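Dioxygenase (Pseudomonas brassicacearum, PDB 5V2D) probably cleaves the central double bond of lignin-derived stilbenes with dioxygen at an iron centre, as a lignostilbene dioxygenase of the carotenoid oxygenase family. Local coordinates at residues 201-215 with 227-241. Numbering follows the deposited sequence.
Sequences FSYEAKGDGTPDLVY and EIWFQAPYAAMVHDF. With FE (Fe (III) ion), chain E.
V214 lies over one face of the W229 indole, its CG1 3.4 Å from the centroid of the five-membered ring in a CH-pi contact, while CG2 covers the six-membered ring. At the indole edge NE1 donates to E227 OE2, meeting that oxygen from above the carboxylate plane. The pair belongs to the antiparallel hairpin of strands 212-218 and 224-231, the outer half of one four-stranded blade in the beta-propeller characteristic of carotenoid cleavage oxygenases. Were W229 replaced by an alanine, both methyls of V214 would probably lose their cover and the E227 carboxylate its indole donor. On the opposite sheet face, L213 CB sits 3.9 Å from the F230 ring centroid, over the ring.

The loop leaving this blade carries one of the four iron-binding histidines. It runs back past strand 201-203, where V238 N lies over the centre of the Y203 ring and V238 O meets the edge of F201. One face of F241 receives F201 CD2, with the two ring planes 54° apart; Y215 CE1 meets F241 at its edge. Beyond this aromatic packing, the CB of H239 points away from segment 201-215, and with CG anti to the backbone N (chi1 -180°) its NE2 binds iron at 2.1 Å, alongside H188, H304 and H495. E156 is a second-shell link, accepting from H239 ND1 and pairing with Y203 OH. The exposed Q231 gives D212 OD2 a 2.8 Å hydrogen bond from NE2, the amide and carboxylate planes 81° apart, and a water bridges that same OD2 to F230 O.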
loop_
_atom_site.group_PDB
_atom_site.type_symbol
_atom_site.label_atom_id
_atom_site.label_comp_id
_atom_site.label_asym_id
_atom_site.label_seq_id
_atom_site.Cartn_x
_atom_site.Cartn_y
_atom_site.Cartn_z
ATOM N N PHE A 201 10.315 -8.906 -3.893
ATOM C CA PHE A 201 11.652 -8.331 -3.969
ATOM C C PHE A 201 12.028 -7.781 -2.610
ATOM O O PHE A 201 11.181 -7.725 -1.696
ATOM C CB PHE A 201 11.750 -7.282 -5.064
ATOM C CG PHE A 201 11.049 -5.998 -4.739
ATOM C CD1 PHE A 201 11.763 -4.913 -4.113
ATOM C CD2 PHE A 201 9.716 -5.824 -5.011
ATOM C CE1 PHE A 201 11.096 -3.765 -3.760
ATOM C CE2 PHE A 201 9.059 -4.631 -4.669
ATOM C CZ PHE A 201 9.735 -3.605 -4.062
ATOM N N SER A 202 13.280 -7.352 -2.470
ATOM C CA SER A 202 13.782 -6.701 -1.236
ATOM C C SER A 202 14.746 -5.560 -1.613
ATOM O O SER A 202 15.521 -5.714 -2.581
ATOM C CB SER A 202 14.516 -7.737 -0.402
ATOM O OG SER A 202 15.317 -7.099 0.595
ATOM N N TYR A 203 14.635 -4.400 -0.964
ATOM C CA TYR A 203 15.657 -3.362 -1.044
ATOM C C TYR A 203 16.239 -3.170 0.376
ATOM O O TYR A 203 15.674 -3.663 1.366
ATOM C CB TYR A 203 15.186 -2.052 -1.687
ATOM C CG TYR A 203 14.308 -1.203 -0.790
ATOM C CD1 TYR A 203 12.928 -1.459 -0.703
ATOM C CD2 TYR A 203 14.838 -0.180 -0.073
ATOM C CE1 TYR A 203 12.107 -0.711 0.086
ATOM C CE2 TYR A 203 14.045 0.612 0.774
ATOM C CZ TYR A 203 12.696 0.361 0.854
ATOM O OH TYR A 203 11.912 1.180 1.664
ATOM N N GLU A 204 17.374 -2.481 0.470
ATOM C CA GLU A 204 18.213 -2.517 1.662
ATOM C C GLU A 204 18.383 -3.942 2.145
ATOM O O GLU A 204 18.242 -4.303 3.336
ATOM C CB GLU A 204 17.648 -1.593 2.757
ATOM C CG GLU A 204 17.805 -0.092 2.391
ATOM C CD GLU A 204 17.343 0.801 3.542
ATOM O OE1 GLU A 204 17.985 0.838 4.627
ATOM O OE2 GLU A 204 16.295 1.475 3.353
ATOM N N ALA A 205 18.669 -4.800 1.190
ATOM C CA ALA A 205 18.498 -6.237 1.381
ATOM C C ALA A 205 19.573 -6.854 2.262
ATOM O O ALA A 205 19.405 -8.015 2.706
ATOM C CB ALA A 205 18.464 -6.928 0.062
ATOM N N LYS A 206 20.673 -6.124 2.503
ATOM C CA LYS A 206 21.665 -6.599 3.489
ATOM C C LYS A 206 21.808 -5.703 4.674
ATOM O O LYS A 206 22.840 -5.763 5.351
ATOM C CB LYS A 206 23.029 -6.749 2.785
ATOM C CG LYS A 206 22.964 -7.806 1.722
ATOM C CD LYS A 206 24.345 -8.061 1.137
ATOM C CE LYS A 206 24.264 -9.311 0.260
ATOM N NZ LYS A 206 25.536 -9.447 -0.483
ATOM N N GLY A 207 20.780 -4.933 5.009
ATOM C CA GLY A 207 20.866 -4.046 6.192
ATOM C C GLY A 207 20.743 -2.604 5.835
ATOM O O GLY A 207 20.619 -2.205 4.642
ATOM N N ASP A 208 20.721 -1.779 6.880
ATOM C CA ASP A 208 20.444 -0.343 6.733
ATOM C C ASP A 208 21.354 0.308 5.752
ATOM O O ASP A 208 22.557 0.174 5.863
ATOM C CB ASP A 208 20.635 0.427 8.053
ATOM C CG ASP A 208 19.571 0.129 9.088
ATOM O OD1 ASP A 208 18.402 -0.134 8.685
ATOM O OD2 ASP A 208 19.899 0.224 10.318
ATOM N N GLY A 209 20.808 1.028 4.796
ATOM C CA GLY A 209 21.676 1.791 3.900
ATOM C C GLY A 209 22.358 0.980 2.832
ATOM O O GLY A 209 23.050 1.558 2.031
ATOM N N THR A 210 22.159 -0.332 2.774
ATOM C CA THR A 210 22.789 -1.110 1.724
ATOM C C THR A 210 22.122 -0.907 0.344
ATOM O O THR A 210 20.915 -0.757 0.248
ATOM C CB THR A 210 22.878 -2.619 2.067
ATOM O OG1 THR A 210 21.564 -3.182 2.350
ATOM C CG2 THR A 210 23.757 -2.824 3.267
ATOM N N PRO A 211 22.920 -0.937 -0.731
ATOM C CA PRO A 211 22.417 -0.801 -2.071
ATOM C C PRO A 211 21.913 -2.110 -2.704
ATOM O O PRO A 211 21.515 -2.087 -3.884
ATOM C CB PRO A 211 23.668 -0.336 -2.859
ATOM C CG PRO A 211 24.799 -1.029 -2.156
ATOM C CD PRO A 211 24.420 -1.000 -0.692
ATOM N N ASP A 212 21.910 -3.207 -1.952
ATOM C CA ASP A 212 21.525 -4.484 -2.498
ATOM C C ASP A 212 20.009 -4.536 -2.774
ATOM O O ASP A 212 19.192 -4.091 -1.936
ATOM C CB ASP A 212 21.874 -5.588 -1.537
ATOM C CG ASP A 212 23.386 -5.597 -1.216
ATOM O OD1 ASP A 212 23.770 -4.815 -0.319
ATOM O OD2 ASP A 212 24.168 -6.255 -1.958
ATOM N N LEU A 213 19.682 -5.112 -3.931
ATOM C CA LEU A 213 18.322 -5.340 -4.402
ATOM C C LEU A 213 18.216 -6.782 -4.755
ATOM O O LEU A 213 19.157 -7.364 -5.294
ATOM C CB LEU A 213 18.082 -4.546 -5.664
ATOM C CG LEU A 213 18.152 -3.036 -5.496
ATOM C CD1 LEU A 213 17.821 -2.357 -6.812
ATOM C CD2 LEU A 213 17.136 -2.540 -4.505
ATOM N N VAL A 214 17.080 -7.412 -4.497
ATOM C CA VAL A 214 16.895 -8.817 -4.864
ATOM C C VAL A 214 15.513 -9.034 -5.403
ATOM O O VAL A 214 14.553 -8.565 -4.736
ATOM C CB VAL A 214 16.923 -9.786 -3.647
ATOM C CG1 VAL A 214 17.212 -11.207 -4.062
ATOM C CG2 VAL A 214 17.693 -9.280 -2.509
ATOM N N TYR A 215 15.383 -9.770 -6.511
ATOM C CA TYR A 215 14.081 -10.299 -6.970
ATOM C C TYR A 215 13.901 -11.738 -6.471
ATOM O O TYR A 215 14.863 -12.508 -6.486
ATOM C CB TYR A 215 14.000 -10.268 -8.509
ATOM C CG TYR A 215 12.774 -10.928 -9.031
ATOM C CD1 TYR A 215 11.546 -10.411 -8.736
ATOM C CD2 TYR A 215 12.829 -12.088 -9.774
ATOM C CE1 TYR A 215 10.394 -11.009 -9.162
ATOM C CE2 TYR A 215 11.696 -12.683 -10.245
ATOM C CZ TYR A 215 10.469 -12.149 -9.934
ATOM O OH TYR A 215 9.305 -12.754 -10.327
ATOM N N GLU A 227 15.989 -16.400 -7.629
ATOM C CA GLU A 227 16.342 -15.166 -6.999
ATOM C C GLU A 227 17.405 -14.467 -7.815
ATOM O O GLU A 227 18.154 -15.110 -8.554
ATOM C CB GLU A 227 16.788 -15.404 -5.575
ATOM C CG GLU A 227 18.034 -16.263 -5.391
ATOM C CD GLU A 227 18.300 -16.537 -3.915
ATOM O OE1 GLU A 227 18.688 -17.653 -3.658
ATOM O OE2 GLU A 227 18.064 -15.685 -3.032
ATOM N N ILE A 228 17.413 -13.142 -7.819
ATOM C CA ILE A 228 18.394 -12.366 -8.556
ATOM C C ILE A 228 18.858 -11.277 -7.626
ATOM O O ILE A 228 18.077 -10.334 -7.312
ATOM C CB ILE A 228 17.799 -11.704 -9.826
ATOM C CG1 ILE A 228 16.998 -12.673 -10.684
ATOM C CG2 ILE A 228 18.900 -10.996 -10.632
ATOM C CD1 ILE A 228 16.348 -12.004 -11.881
ATOM N N TRP A 229 20.100 -11.396 -7.157
ATOM C CA TRP A 229 20.715 -10.378 -6.292
ATOM C C TRP A 229 21.536 -9.446 -7.152
ATOM O O TRP A 229 22.293 -9.910 -7.984
ATOM C CB TRP A 229 21.666 -11.028 -5.285
ATOM C CG TRP A 229 20.928 -11.836 -4.252
ATOM C CD1 TRP A 229 20.363 -13.064 -4.430
ATOM C CD2 TRP A 229 20.685 -11.469 -2.878
ATOM N NE1 TRP A 229 19.773 -13.480 -3.277
ATOM C CE2 TRP A 229 19.996 -12.549 -2.283
ATOM C CE3 TRP A 229 21.020 -10.364 -2.102
ATOM C CZ2 TRP A 229 19.570 -12.536 -0.959
ATOM C CZ3 TRP A 229 20.630 -10.359 -0.773
ATOM C CH2 TRP A 229 19.903 -11.440 -0.205
ATOM N N PHE A 230 21.407 -8.143 -6.956
ATOM C CA PHE A 230 22.255 -7.193 -7.655
ATOM C C PHE A 230 22.359 -5.940 -6.818
ATOM O O PHE A 230 21.894 -5.948 -5.668
ATOM C CB PHE A 230 21.706 -6.929 -9.056
ATOM C CG PHE A 230 20.306 -6.315 -9.123
ATOM C CD1 PHE A 230 20.151 -4.987 -9.475
ATOM C CD2 PHE A 230 19.171 -7.108 -8.935
ATOM C CE1 PHE A 230 18.875 -4.413 -9.623
ATOM C CE2 PHE A 230 17.899 -6.552 -9.007
ATOM C CZ PHE A 230 17.753 -5.188 -9.375
ATOM N N GLN A 231 22.994 -4.888 -7.335
ATOM C CA GLN A 231 23.176 -3.696 -6.561
ATOM C C GLN A 231 22.759 -2.465 -7.317
ATOM O O GLN A 231 23.017 -2.302 -8.522
ATOM C CB GLN A 231 24.638 -3.566 -6.150
ATOM C CG GLN A 231 25.082 -4.711 -5.254
ATOM C CD GLN A 231 26.146 -4.272 -4.341
ATOM O OE1 GLN A 231 26.893 -3.329 -4.632
ATOM N NE2 GLN A 231 26.233 -4.919 -3.214
ATOM N N ALA A 232 22.115 -1.563 -6.606
ATOM C CA ALA A 232 21.809 -0.252 -7.124
ATOM C C ALA A 232 23.035 0.631 -6.929
ATOM O O ALA A 232 23.901 0.313 -6.107
ATOM C CB ALA A 232 20.653 0.341 -6.337
ATOM N N PRO A 233 23.064 1.789 -7.607
ATOM C CA PRO A 233 24.185 2.720 -7.439
ATOM C C PRO A 233 24.117 3.465 -6.116
ATOM O O PRO A 233 25.093 4.063 -5.740
ATOM C CB PRO A 233 24.063 3.654 -8.647
ATOM C CG PRO A 233 22.604 3.597 -9.031
ATOM C CD PRO A 233 22.190 2.173 -8.745
ATOM N N TYR A 234 23.011 3.398 -5.378
ATOM C CA TYR A 234 22.908 3.987 -4.065
ATOM C C TYR A 234 21.651 3.343 -3.422
ATOM O O TYR A 234 20.843 2.742 -4.133
ATOM C CB TYR A 234 22.749 5.507 -4.150
ATOM C CG TYR A 234 21.704 5.971 -5.160
ATOM C CD1 TYR A 234 22.087 6.384 -6.437
ATOM C CD2 TYR A 234 20.379 6.041 -4.841
ATOM C CE1 TYR A 234 21.157 6.790 -7.388
ATOM C CE2 TYR A 234 19.419 6.468 -5.792
ATOM C CZ TYR A 234 19.797 6.859 -7.062
ATOM O OH TYR A 234 18.854 7.278 -8.007
ATOM N N ALA A 235 21.510 3.457 -2.119
ATOM C CA ALA A 235 20.344 2.944 -1.391
ATOM C C ALA A 235 19.198 3.928 -1.497
ATOM O O ALA A 235 19.283 5.077 -1.053
ATOM C CB ALA A 235 20.669 2.662 0.071
ATOM N N ALA A 236 18.077 3.450 -2.059
ATOM C CA ALA A 236 16.911 4.260 -2.211
ATOM C C ALA A 236 15.649 3.472 -1.974
ATOM O O ALA A 236 15.634 2.224 -2.153
ATOM C CB ALA A 236 16.877 4.845 -3.617
ATOM N N MET A 237 14.566 4.206 -1.720
ATOM C CA MET A 237 13.247 3.533 -1.492
ATOM C C MET A 237 12.799 2.849 -2.783
ATOM O O MET A 237 12.724 3.484 -3.850
ATOM C CB MET A 237 12.185 4.518 -1.076
ATOM C CG MET A 237 10.829 3.833 -0.774
ATOM S SD MET A 237 9.494 5.000 -0.364
ATOM C CE MET A 237 9.954 5.225 1.316
ATOM N N VAL A 238 12.474 1.568 -2.682
ATOM C CA VAL A 238 11.764 0.859 -3.750
ATOM C C VAL A 238 10.478 0.342 -3.114
ATOM O O VAL A 238 10.443 -0.787 -2.488
ATOM C CB VAL A 238 12.565 -0.280 -4.347
ATOM C CG1 VAL A 238 11.844 -0.838 -5.573
ATOM C CG2 VAL A 238 13.932 0.205 -4.808
ATOM N N HIS A 239 9.425 1.151 -3.259
ATOM C CA HIS A 239 8.181 0.834 -2.537
ATOM C C HIS A 239 7.394 -0.277 -3.247
ATOM O O HIS A 239 6.931 -1.244 -2.629
ATOM C CB HIS A 239 7.345 2.101 -2.261
ATOM C CG HIS A 239 6.066 1.813 -1.521
ATOM N ND1 HIS A 239 6.057 1.278 -0.246
ATOM C CD2 HIS A 239 4.774 1.845 -1.938
ATOM C CE1 HIS A 239 4.806 1.099 0.137
ATOM N NE2 HIS A 239 4.017 1.411 -0.880
ATOM N N ASP A 240 7.152 -0.065 -4.548
ATOM C CA ASP A 240 6.353 -0.963 -5.367
ATOM C C ASP A 240 7.243 -1.406 -6.509
ATOM O O ASP A 240 8.341 -0.907 -6.673
ATOM C CB ASP A 240 5.091 -0.206 -5.819
ATOM C CG ASP A 240 3.921 -1.122 -6.231
ATOM O OD1 ASP A 240 4.145 -2.345 -6.481
ATOM O OD2 ASP A 240 2.774 -0.578 -6.371
ATOM N N PHE A 241 6.810 -2.366 -7.285
ATOM C CA PHE A 241 7.561 -2.801 -8.469
ATOM C C PHE A 241 6.596 -3.287 -9.520
ATOM O O PHE A 241 5.427 -3.158 -9.355
ATOM C CB PHE A 241 8.661 -3.828 -8.100
ATOM C CG PHE A 241 8.215 -5.249 -8.008
ATOM C CD1 PHE A 241 7.169 -5.618 -7.243
ATOM C CD2 PHE A 241 8.904 -6.237 -8.689
ATOM C CE1 PHE A 241 6.814 -6.969 -7.096
ATOM C CE2 PHE A 241 8.537 -7.599 -8.588
ATOM C CZ PHE A 241 7.492 -7.954 -7.804
HETATM FE FE FE E . 2.006 0.946 -1.042
HETATM O O HOH W 1 22.981 -7.790 -3.903
HETATM O O HOH W 2 1.691 2.338 0.448
#